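Side-chain contacts in rhamnosidase B (Bacillus sp., PDB 2OKX), which hydrolyses terminal alpha-L-rhamnosyl residues from rhamnosides as a family 78 glycoside hydrolase, probably with inversion of the anomeric configuration: residues A[21-26]-A[150-155]; A[279-282]-A[287-290]; A[486-489]-A[494-497]. All coordinates share one frame; numbering follows the deposited sequence.

Interaction 1 of 3, residues A[21-26]-A[150-155]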
loop_
_atom_site.group_PDB
_atom_site.type_symbol
_atom_site.label_atom_id
_atom_site.label_comp_id
_atom_site.label_asym_id
_atom_site.label_seq_id
_atom_site.Cartn_x
_atom_site.Cartn_y
_atom_site.Cartn_z
ATOM N N ASN A 21 -12.717 0.408 -14.937
ATOM C CA ASN A 21 -11.625 -0.505 -15.264
ATOM C C ASN A 21 -11.424 -0.705 -16.767
ATOM O O ASN A 21 -11.526 -1.820 -17.266
ATOM C CB ASN A 21 -11.919 -1.851 -14.590
ATOM C CG ASN A 21 -10.776 -2.847 -14.712
ATOM O OD1 ASN A 21 -10.969 -4.048 -14.517
ATOM N ND2 ASN A 21 -9.589 -2.357 -15.019
ATOM N N GLU A 22 -11.127 0.373 -17.486
ATOM C CA GLU A 22 -10.916 0.270 -18.923
ATOM C C GLU A 22 -9.507 0.664 -19.335
ATOM O O GLU A 22 -9.015 1.725 -18.962
ATOM C CB GLU A 22 -11.920 1.152 -19.681
ATOM C CG GLU A 22 -11.738 1.130 -21.198
ATOM C CD GLU A 22 -12.770 1.970 -21.934
ATOM O OE1 GLU A 22 -12.439 3.098 -22.373
ATOM O OE2 GLU A 22 -13.919 1.499 -22.064
ATOM N N TRP A 23 -8.862 -0.203 -20.109
ATOM C CA TRP A 23 -7.520 0.068 -20.605
ATOM C C TRP A 23 -7.669 0.470 -22.072
ATOM O O TRP A 23 -8.194 -0.290 -22.884
ATOM C CB TRP A 23 -6.643 -1.181 -20.456
ATOM C CG TRP A 23 -6.369 -1.537 -19.012
ATOM C CD1 TRP A 23 -6.904 -0.937 -17.902
ATOM C CD2 TRP A 23 -5.493 -2.563 -18.529
ATOM N NE1 TRP A 23 -6.412 -1.527 -16.761
ATOM C CE2 TRP A 23 -5.546 -2.527 -17.116
ATOM C CE3 TRP A 23 -4.667 -3.510 -19.152
ATOM C CZ2 TRP A 23 -4.802 -3.403 -16.314
ATOM C CZ3 TRP A 23 -3.928 -4.382 -18.352
ATOM C CH2 TRP A 23 -4.001 -4.320 -16.949
ATOM N N ARG A 24 -7.223 1.677 -22.401
ATOM C CA ARG A 24 -7.350 2.192 -23.759
ATOM C C ARG A 24 -6.020 2.566 -24.408
ATOM O O ARG A 24 -5.160 3.182 -23.779
ATOM C CB ARG A 24 -8.289 3.402 -23.739
ATOM C CG ARG A 24 -8.438 4.142 -25.058
ATOM C CD ARG A 24 -9.548 5.184 -24.950
ATOM N NE ARG A 24 -10.865 4.558 -24.871
ATOM C CZ ARG A 24 -11.503 4.020 -25.907
ATOM N NH1 ARG A 24 -10.951 4.034 -27.115
ATOM N NH2 ARG A 24 -12.694 3.461 -25.738
ATOM N N CYS A 25 -5.873 2.193 -25.677
ATOM C CA CYS A 25 -4.664 2.465 -26.450
ATOM C C CYS A 25 -4.778 3.736 -27.282
ATOM O O CYS A 25 -5.851 4.070 -27.785
ATOM C CB CYS A 25 -4.372 1.303 -27.403
ATOM S SG CYS A 25 -4.263 -0.323 -26.636
ATOM N N PHE A 26 -3.655 4.436 -27.429
ATOM C CA PHE A 26 -3.596 5.651 -28.230
ATOM C C PHE A 26 -2.352 5.600 -29.110
ATOM O O PHE A 26 -1.301 5.117 -28.684
ATOM C CB PHE A 26 -3.539 6.902 -27.346
ATOM C CG PHE A 26 -4.793 7.149 -26.555
ATOM C CD1 PHE A 26 -4.981 6.551 -25.311
ATOM C CD2 PHE A 26 -5.794 7.973 -27.061
ATOM C CE1 PHE A 26 -6.146 6.769 -24.584
ATOM C CE2 PHE A 26 -6.965 8.200 -26.343
ATOM C CZ PHE A 26 -7.142 7.596 -25.102
ATOM N N PHE A 150 -7.467 -2.429 -10.137
ATOM C CA PHE A 150 -8.041 -3.720 -10.509
ATOM C C PHE A 150 -7.012 -4.770 -10.917
ATOM O O PHE A 150 -5.975 -4.443 -11.493
ATOM C CB PHE A 150 -9.007 -3.528 -11.687
ATOM C CG PHE A 150 -10.143 -2.588 -11.400
ATOM C CD1 PHE A 150 -11.381 -3.075 -10.994
ATOM C CD2 PHE A 150 -9.975 -1.215 -11.532
ATOM C CE1 PHE A 150 -12.437 -2.211 -10.722
ATOM C CE2 PHE A 150 -11.026 -0.337 -11.261
ATOM C CZ PHE A 150 -12.258 -0.837 -10.856
ATOM N N GLY A 151 -7.316 -6.030 -10.610
ATOM C CA GLY A 151 -6.454 -7.133 -11.008
ATOM C C GLY A 151 -7.000 -7.472 -12.382
ATOM O O GLY A 151 -8.197 -7.728 -12.518
ATOM N N GLU A 152 -6.151 -7.487 -13.403
ATOM C CA GLU A 152 -6.648 -7.721 -14.752
ATOM C C GLU A 152 -6.858 -9.146 -15.234
ATOM O O GLU A 152 -6.330 -10.109 -14.680
ATOM C CB GLU A 152 -5.771 -6.972 -15.771
ATOM C CG GLU A 152 -4.461 -7.664 -16.195
ATOM C CD GLU A 152 -3.286 -7.403 -15.255
ATOM O OE1 GLU A 152 -2.129 -7.531 -15.714
ATOM O OE2 GLU A 152 -3.511 -7.078 -14.068
ATOM N N VAL A 153 -7.682 -9.247 -16.273
ATOM C CA VAL A 153 -7.996 -10.499 -16.951
ATOM C C VAL A 153 -7.857 -10.123 -18.425
ATOM O O VAL A 153 -8.616 -9.293 -18.933
ATOM C CB VAL A 153 -9.434 -10.964 -16.673
ATOM C CG1 VAL A 153 -9.783 -12.131 -17.587
ATOM C CG2 VAL A 153 -9.567 -11.389 -15.220
ATOM N N ILE A 154 -6.873 -10.717 -19.094
ATOM C CA ILE A 154 -6.594 -10.409 -20.493
ATOM C C ILE A 154 -6.656 -11.632 -21.395
ATOM O O ILE A 154 -5.959 -12.617 -21.160
ATOM C CB ILE A 154 -5.170 -9.806 -20.651
ATOM C CG1 ILE A 154 -4.962 -8.648 -19.672
ATOM C CG2 ILE A 154 -4.953 -9.354 -22.089
ATOM C CD1 ILE A 154 -5.814 -7.423 -19.947
ATOM N N ASP A 155 -7.482 -11.564 -22.434
ATOM C CA ASP A 155 -7.584 -12.664 -23.384
ATOM C C ASP A 155 -6.793 -12.229 -24.612
ATOM O O ASP A 155 -7.282 -11.463 -25.448
ATOM C CB ASP A 155 -9.045 -12.929 -23.748
ATOM C CG ASP A 155 -9.212 -14.165 -24.606
ATOM O OD1 ASP A 155 -10.312 -14.761 -24.585
ATOM O OD2 ASP A 155 -8.246 -14.537 -25.305
#

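Interaction 2 of 3, residues A[279-282]-A[287-290]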
loop_
_atom_site.group_PDB
_atom_site.type_symbol
_atom_site.label_atom_id
_atom_site.label_comp_id
_atom_site.label_asym_id
_atom_site.label_seq_id
_atom_site.Cartn_x
_atom_site.Cartn_y
_atom_site.Cartn_z
ATOM N N THR A 279 -26.685 -23.852 9.926
ATOM C CA THR A 279 -25.986 -23.659 11.191
ATOM C C THR A 279 -24.615 -24.307 11.294
ATOM O O THR A 279 -23.857 -23.992 12.206
ATOM C CB THR A 279 -26.831 -24.175 12.374
ATOM O OG1 THR A 279 -26.993 -25.593 12.262
ATOM C CG2 THR A 279 -28.202 -23.514 12.380
ATOM N N GLU A 280 -24.292 -25.212 10.374
ATOM C CA GLU A 280 -23.000 -25.882 10.417
ATOM C C GLU A 280 -22.096 -25.493 9.254
ATOM O O GLU A 280 -22.557 -25.297 8.130
ATOM C CB GLU A 280 -23.190 -27.402 10.431
ATOM C CG GLU A 280 -24.076 -27.908 11.559
ATOM C CD GLU A 280 -23.617 -27.431 12.923
ATOM O OE1 GLU A 280 -22.456 -27.705 13.295
ATOM O OE2 GLU A 280 -24.421 -26.780 13.625
ATOM N N TRP A 281 -20.801 -25.388 9.533
ATOM C CA TRP A 281 -19.830 -25.027 8.513
ATOM C C TRP A 281 -18.412 -25.334 8.976
ATOM O O TRP A 281 -18.181 -25.645 10.146
ATOM C CB TRP A 281 -19.955 -23.535 8.168
ATOM C CG TRP A 281 -19.682 -22.612 9.328
ATOM C CD1 TRP A 281 -18.463 -22.304 9.866
ATOM C CD2 TRP A 281 -20.652 -21.895 10.100
ATOM N NE1 TRP A 281 -18.615 -21.439 10.924
ATOM C CE2 TRP A 281 -19.948 -21.172 11.091
ATOM C CE3 TRP A 281 -22.050 -21.793 10.055
ATOM C CZ2 TRP A 281 -20.596 -20.356 12.027
ATOM C CZ3 TRP A 281 -22.693 -20.983 10.986
ATOM C CH2 TRP A 281 -21.963 -20.275 11.959
ATOM N N THR A 282 -17.469 -25.260 8.043
ATOM C CA THR A 282 -16.066 -25.504 8.345
ATOM C C THR A 282 -15.244 -24.366 7.751
ATOM O O THR A 282 -15.795 -23.442 7.147
ATOM C CB THR A 282 -15.566 -26.831 7.731
ATOM O OG1 THR A 282 -15.774 -26.810 6.312
ATOM C CG2 THR A 282 -16.307 -28.021 8.343
ATOM N N GLU A 287 -12.089 -17.868 6.157
ATOM C CA GLU A 287 -12.770 -18.729 5.187
ATOM C C GLU A 287 -13.920 -19.511 5.808
ATOM O O GLU A 287 -13.934 -19.781 7.004
ATOM C CB GLU A 287 -11.795 -19.733 4.569
ATOM C CG GLU A 287 -10.519 -19.136 4.017
ATOM C CD GLU A 287 -9.578 -20.193 3.477
ATOM O OE1 GLU A 287 -8.395 -19.870 3.233
ATOM O OE2 GLU A 287 -10.023 -21.349 3.289
ATOM N N ARG A 288 -14.893 -19.873 4.980
ATOM C CA ARG A 288 -16.014 -20.665 5.456
ATOM C C ARG A 288 -16.576 -21.498 4.317
ATOM O O ARG A 288 -16.681 -21.028 3.183
ATOM C CB ARG A 288 -17.111 -19.775 6.048
ATOM C CG ARG A 288 -18.259 -20.584 6.645
ATOM C CD ARG A 288 -19.290 -19.709 7.344
ATOM N NE ARG A 288 -18.779 -19.116 8.577
ATOM C CZ ARG A 288 -19.525 -18.424 9.433
ATOM N NH1 ARG A 288 -20.820 -18.243 9.191
ATOM N NH2 ARG A 288 -18.981 -17.911 10.531
ATOM N N TYR A 289 -16.910 -22.746 4.629
ATOM C CA TYR A 289 -17.480 -23.662 3.647
ATOM C C TYR A 289 -18.699 -24.362 4.244
ATOM O O TYR A 289 -18.679 -24.783 5.398
ATOM C CB TYR A 289 -16.446 -24.713 3.222
ATOM C CG TYR A 289 -15.138 -24.119 2.754
ATOM C CD1 TYR A 289 -14.152 -23.748 3.673
ATOM C CD2 TYR A 289 -14.912 -23.863 1.406
ATOM C CE1 TYR A 289 -12.978 -23.133 3.256
ATOM C CE2 TYR A 289 -13.740 -23.246 0.978
ATOM C CZ TYR A 289 -12.779 -22.881 1.911
ATOM O OH TYR A 289 -11.635 -22.241 1.496
ATOM N N TYR A 290 -19.758 -24.469 3.453
ATOM C CA TYR A 290 -20.978 -25.132 3.901
ATOM C C TYR A 290 -21.193 -26.385 3.069
ATOM O O TYR A 290 -20.969 -26.380 1.858
ATOM C CB TYR A 290 -22.204 -24.228 3.726
ATOM C CG TYR A 290 -22.251 -23.009 4.615
ATOM C CD1 TYR A 290 -21.494 -21.873 4.325
ATOM C CD2 TYR A 290 -23.090 -22.975 5.727
ATOM C CE1 TYR A 290 -21.582 -20.727 5.126
ATOM C CE2 TYR A 290 -23.183 -21.844 6.529
ATOM C CZ TYR A 290 -22.431 -20.724 6.226
ATOM O OH TYR A 290 -22.545 -19.605 7.022
HETATM O O HOH W 1 -18.157 -27.720 5.619
#

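Interaction 3 of 3, residues A[486-489]-A[494-497]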
loop_
_atom_site.group_PDB
_atom_site.type_symbol
_atom_site.label_atom_id
_atom_site.label_comp_id
_atom_site.label_asym_id
_atom_site.label_seq_id
_atom_site.Cartn_x
_atom_site.Cartn_y
_atom_site.Cartn_z
ATOM N N PHE A 486 -3.888 -11.810 -11.650
ATOM C CA PHE A 486 -4.210 -11.500 -13.031
ATOM C C PHE A 486 -4.379 -12.830 -13.752
ATOM O O PHE A 486 -3.837 -13.856 -13.331
ATOM C CB PHE A 486 -3.155 -10.598 -13.714
ATOM C CG PHE A 486 -1.899 -11.303 -14.173
ATOM C CD1 PHE A 486 -0.658 -10.910 -13.679
ATOM C CD2 PHE A 486 -1.941 -12.299 -15.151
ATOM C CE1 PHE A 486 0.519 -11.490 -14.151
ATOM C CE2 PHE A 486 -0.767 -12.884 -15.628
ATOM C CZ PHE A 486 0.463 -12.479 -15.127
ATOM N N ARG A 487 -5.198 -12.826 -14.792
ATOM C CA ARG A 487 -5.393 -14.019 -15.596
ATOM C C ARG A 487 -5.059 -13.612 -17.014
ATOM O O ARG A 487 -5.492 -12.560 -17.487
ATOM C CB ARG A 487 -6.835 -14.528 -15.541
ATOM C CG ARG A 487 -7.147 -15.531 -16.666
ATOM C CD ARG A 487 -8.412 -16.315 -16.394
ATOM N NE ARG A 487 -8.241 -17.233 -15.276
ATOM C CZ ARG A 487 -9.201 -18.015 -14.797
ATOM N NH1 ARG A 487 -10.412 -17.991 -15.343
ATOM N NH2 ARG A 487 -8.952 -18.824 -13.775
ATOM N N TYR A 488 -4.277 -14.447 -17.680
ATOM C CA TYR A 488 -3.867 -14.199 -19.050
ATOM C C TYR A 488 -4.271 -15.429 -19.849
ATOM O O TYR A 488 -3.921 -16.555 -19.487
ATOM C CB TYR A 488 -2.348 -14.018 -19.112
ATOM C CG TYR A 488 -1.796 -13.812 -20.504
ATOM C CD1 TYR A 488 -1.646 -12.531 -21.036
ATOM C CD2 TYR A 488 -1.419 -14.903 -21.289
ATOM C CE1 TYR A 488 -1.128 -12.342 -22.316
ATOM C CE2 TYR A 488 -0.903 -14.727 -22.571
ATOM C CZ TYR A 488 -0.760 -13.447 -23.076
ATOM O OH TYR A 488 -0.246 -13.276 -24.340
ATOM N N ILE A 489 -5.032 -15.213 -20.915
ATOM C CA ILE A 489 -5.477 -16.306 -21.770
ATOM C C ILE A 489 -4.642 -16.219 -23.042
ATOM O O ILE A 489 -4.636 -15.199 -23.729
ATOM C CB ILE A 489 -6.975 -16.181 -22.099
ATOM C CG1 ILE A 489 -7.772 -16.051 -20.797
ATOM C CG2 ILE A 489 -7.443 -17.414 -22.861
ATOM C CD1 ILE A 489 -9.219 -15.651 -20.988
ATOM N N ARG A 494 4.177 -18.518 -29.350
ATOM C CA ARG A 494 5.007 -17.829 -28.370
ATOM C C ARG A 494 4.504 -16.412 -28.164
ATOM O O ARG A 494 4.101 -15.739 -29.115
ATOM C CB ARG A 494 6.474 -17.781 -28.816
ATOM C CG ARG A 494 7.353 -17.034 -27.818
ATOM C CD ARG A 494 8.772 -16.789 -28.296
ATOM N NE ARG A 494 9.550 -18.015 -28.437
ATOM C CZ ARG A 494 10.812 -18.147 -28.038
ATOM N NH1 ARG A 494 11.445 -17.136 -27.461
ATOM N NH2 ARG A 494 11.450 -19.291 -28.235
ATOM N N GLN A 495 4.544 -15.954 -26.917
ATOM C CA GLN A 495 4.079 -14.617 -26.590
ATOM C C GLN A 495 4.711 -14.124 -25.292
ATOM O O GLN A 495 5.243 -14.911 -24.511
ATOM C CB GLN A 495 2.556 -14.626 -26.460
ATOM C CG GLN A 495 2.044 -15.574 -25.393
ATOM C CD GLN A 495 0.768 -16.279 -25.803
ATOM O OE1 GLN A 495 0.800 -17.389 -26.346
ATOM N NE2 GLN A 495 -0.364 -15.636 -25.559
ATOM N N SER A 496 4.654 -12.814 -25.082
ATOM C CA SER A 496 5.213 -12.197 -23.886
ATOM C C SER A 496 4.184 -11.250 -23.296
ATOM O O SER A 496 3.364 -10.681 -24.018
ATOM C CB SER A 496 6.479 -11.409 -24.228
ATOM O OG SER A 496 7.463 -12.258 -24.780
ATOM N N TYR A 497 4.228 -11.086 -21.979
ATOM C CA TYR A 497 3.301 -10.196 -21.302
ATOM C C TYR A 497 3.902 -9.637 -20.022
ATOM O O TYR A 497 4.563 -10.354 -19.272
ATOM C CB TYR A 497 2.007 -10.933 -20.951
ATOM C CG TYR A 497 0.991 -10.040 -20.270
ATOM C CD1 TYR A 497 0.304 -9.062 -20.988
ATOM C CD2 TYR A 497 0.753 -10.141 -18.896
ATOM C CE1 TYR A 497 -0.592 -8.208 -20.360
ATOM C CE2 TYR A 497 -0.141 -9.288 -18.256
ATOM C CZ TYR A 497 -0.810 -8.323 -18.993
ATOM O OH TYR A 497 -1.690 -7.467 -18.371
HETATM O O HOH W 2 0.969 -11.240 -25.473
#

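Interaction 1 of 3, residues A[21-26]-A[150-155]
OE1 of Glu152, a residue whose aliphatic stem lies against Trp23, is gripped by the hydroxyls of Tyr497 and Ser499, while OE2 forms a salt bridge to Arg503. These partners tie the contact to the concanavalin-like domain, so Trp23, on an inner strand of the seven-stranded sheet of the N-terminal beta-sandwich, packs where two beta domains meet. The six-membered end of the indole is what touches: Trp23 CH2 lies 3.4 Å from Glu152 CB and 3.5 Å from Glu152 CG. Because CG of Glu152 sits between its backbone N and carbonyl carbon (chi1 82°) and the chain bends again at the next bond, the side chain turns across the end of the indole, its carboxylate plane 51° from the ring and OE1 at the ring edge, in plane. Beyond it, Ile154 CD1 adds an apolar contact, 3.9 Å from Trp23 CZ3. At the other end, Asn21 slides past Phe150 in the opposite direction, its amide stacked almost parallel to the phenyl ring (planes 6° apart). Asn21 OD1 is hydrogen-bonded to Ser141, which should limit rotation of the amide. Asn21 CB makes the CH-pi contact, 3.5 Å from the Phe150 centroid and almost on the ring normal.

Interaction 2 of 3, residues A[279-282]-A[287-290]
Glu280 places its carbonyl O 3.4 Å from Tyr290 CD2 as the chain runs up to strand 288-294, which it meets through Trp281 and Thr282. The Glu280 side chain curls back instead: its OE2 accepts a hydrogen bond from Thr279 OG1 on the anti lone pair, and its OE1 holds a glycerol, probably from the crystallisation liquor, that also binds Thr279 O and Trp281 N. Trp281 supplies the main side-chain contact. Its chi1 of 62° puts CG between the backbone N and the carbonyl carbon, which brings the indole face against Arg288 and, obliquely, the ring against Tyr290. The Arg288 guanidinium lies flat over one indole face, the planes 11° apart, and its CZ sits 3.2 Å from Trp281 CE2, a close cation-pi stack offset toward the ring rim. Earlier in the same side chain, Arg288 CD makes a CH-pi contact 3.6 Å from the centroid of the five-membered ring. Arg288 NH1 donates to Tyr290 OH at 3.1 Å, nearly in the guanidinium plane, and so steadies the cation's orientation over the indole. Trp281 CB lies over the centre of one Tyr290 face in a CH-pi contact, 4.0 Å from the centroid, while Trp281 CE3 touches Tyr290 CE2. Thr282 then closes the pairing through its backbone: its N donates to Tyr289 O at 2.9 Å and its O accepts from Tyr289 N at 2.8 Å. A water bridges Thr282 OG1 and Tyr289 O, giving that carbonyl a second donor. A single antiparallel hydrogen-bonded bridge, Thr282 with Tyr289, thus lays a loop along the outermost strand 288-294 of a five-stranded antiparallel sheet in domain D2, braced by an arginine-tryptophan stack.

Interaction 3 of 3, residues A[486-489]-A[494-497]
Tyr488 and Tyr497 slide past one another between two strands of the concanavalin-like domain, each reaching across from a different sheet. Strand 486-489 and strand 494-497 run roughly antiparallel, with axes 10.0 Å apart, a spacing filled by side chains as in the core of a beta-sandwich. Both tyrosines hold CG anti to the backbone N (chi1 177° in Tyr488, -179° in Tyr497), which extends each ring toward the facing strand. They overlap obliquely: Tyr488 CD1 lies over one face of Tyr497, 3.7 Å from its CG and toward the rim of the ring, and Tyr488 CE1 is equally close to Tyr497 CB. Phe486 completes the aromatic cluster. Its CG occupies the cramped site between backbone N and carbonyl carbon, bringing one phenyl face to the CD2-CE2 edge of Tyr497 in a T-shaped pair, centroids 5.7 Å apart and planes at 68°. The Tyr497 ring therefore meets Tyr488 with a face and Phe486 with an edge, while Phe453 of strand 450-457 packs edge-to-face with Tyr488. The far end of Tyr497 is fixed as well, its OH being hydrogen-bonded to Glu152. Gln495 comes at Tyr488 from the opposite direction and lies at the phenol edge, with CG 3.4 Å from Tyr488 OH. The buried hydroxyl also meets a water that spans the two strands, 2.6 Å from Tyr488 OH and donating to Ser496 O at 2.9 Å.

In the fold
Interactions 1 and 3 are buried neighbours, their centres about 13 Å apart, whereas interaction 2 is a surface contact whose centre lies about 35 Å from either. Strand 153-155 pairs in parallel with strand 485-489, so a segment from the N-terminal part of the chain joins the sheet that contributes strand 485-489 to interaction 3; Ile154 O to Ile489 N, 2.8 Å, is one of its probable backbone bonds. The two buried contacts rely on aromatic and aliphatic packing between separate sheets, with a few internal polar groups fixed by specific partners. Within domain D2, 279-282 with 287-290 instead combines direct backbone pairing with a cation-pi stack in a partly solvated setting.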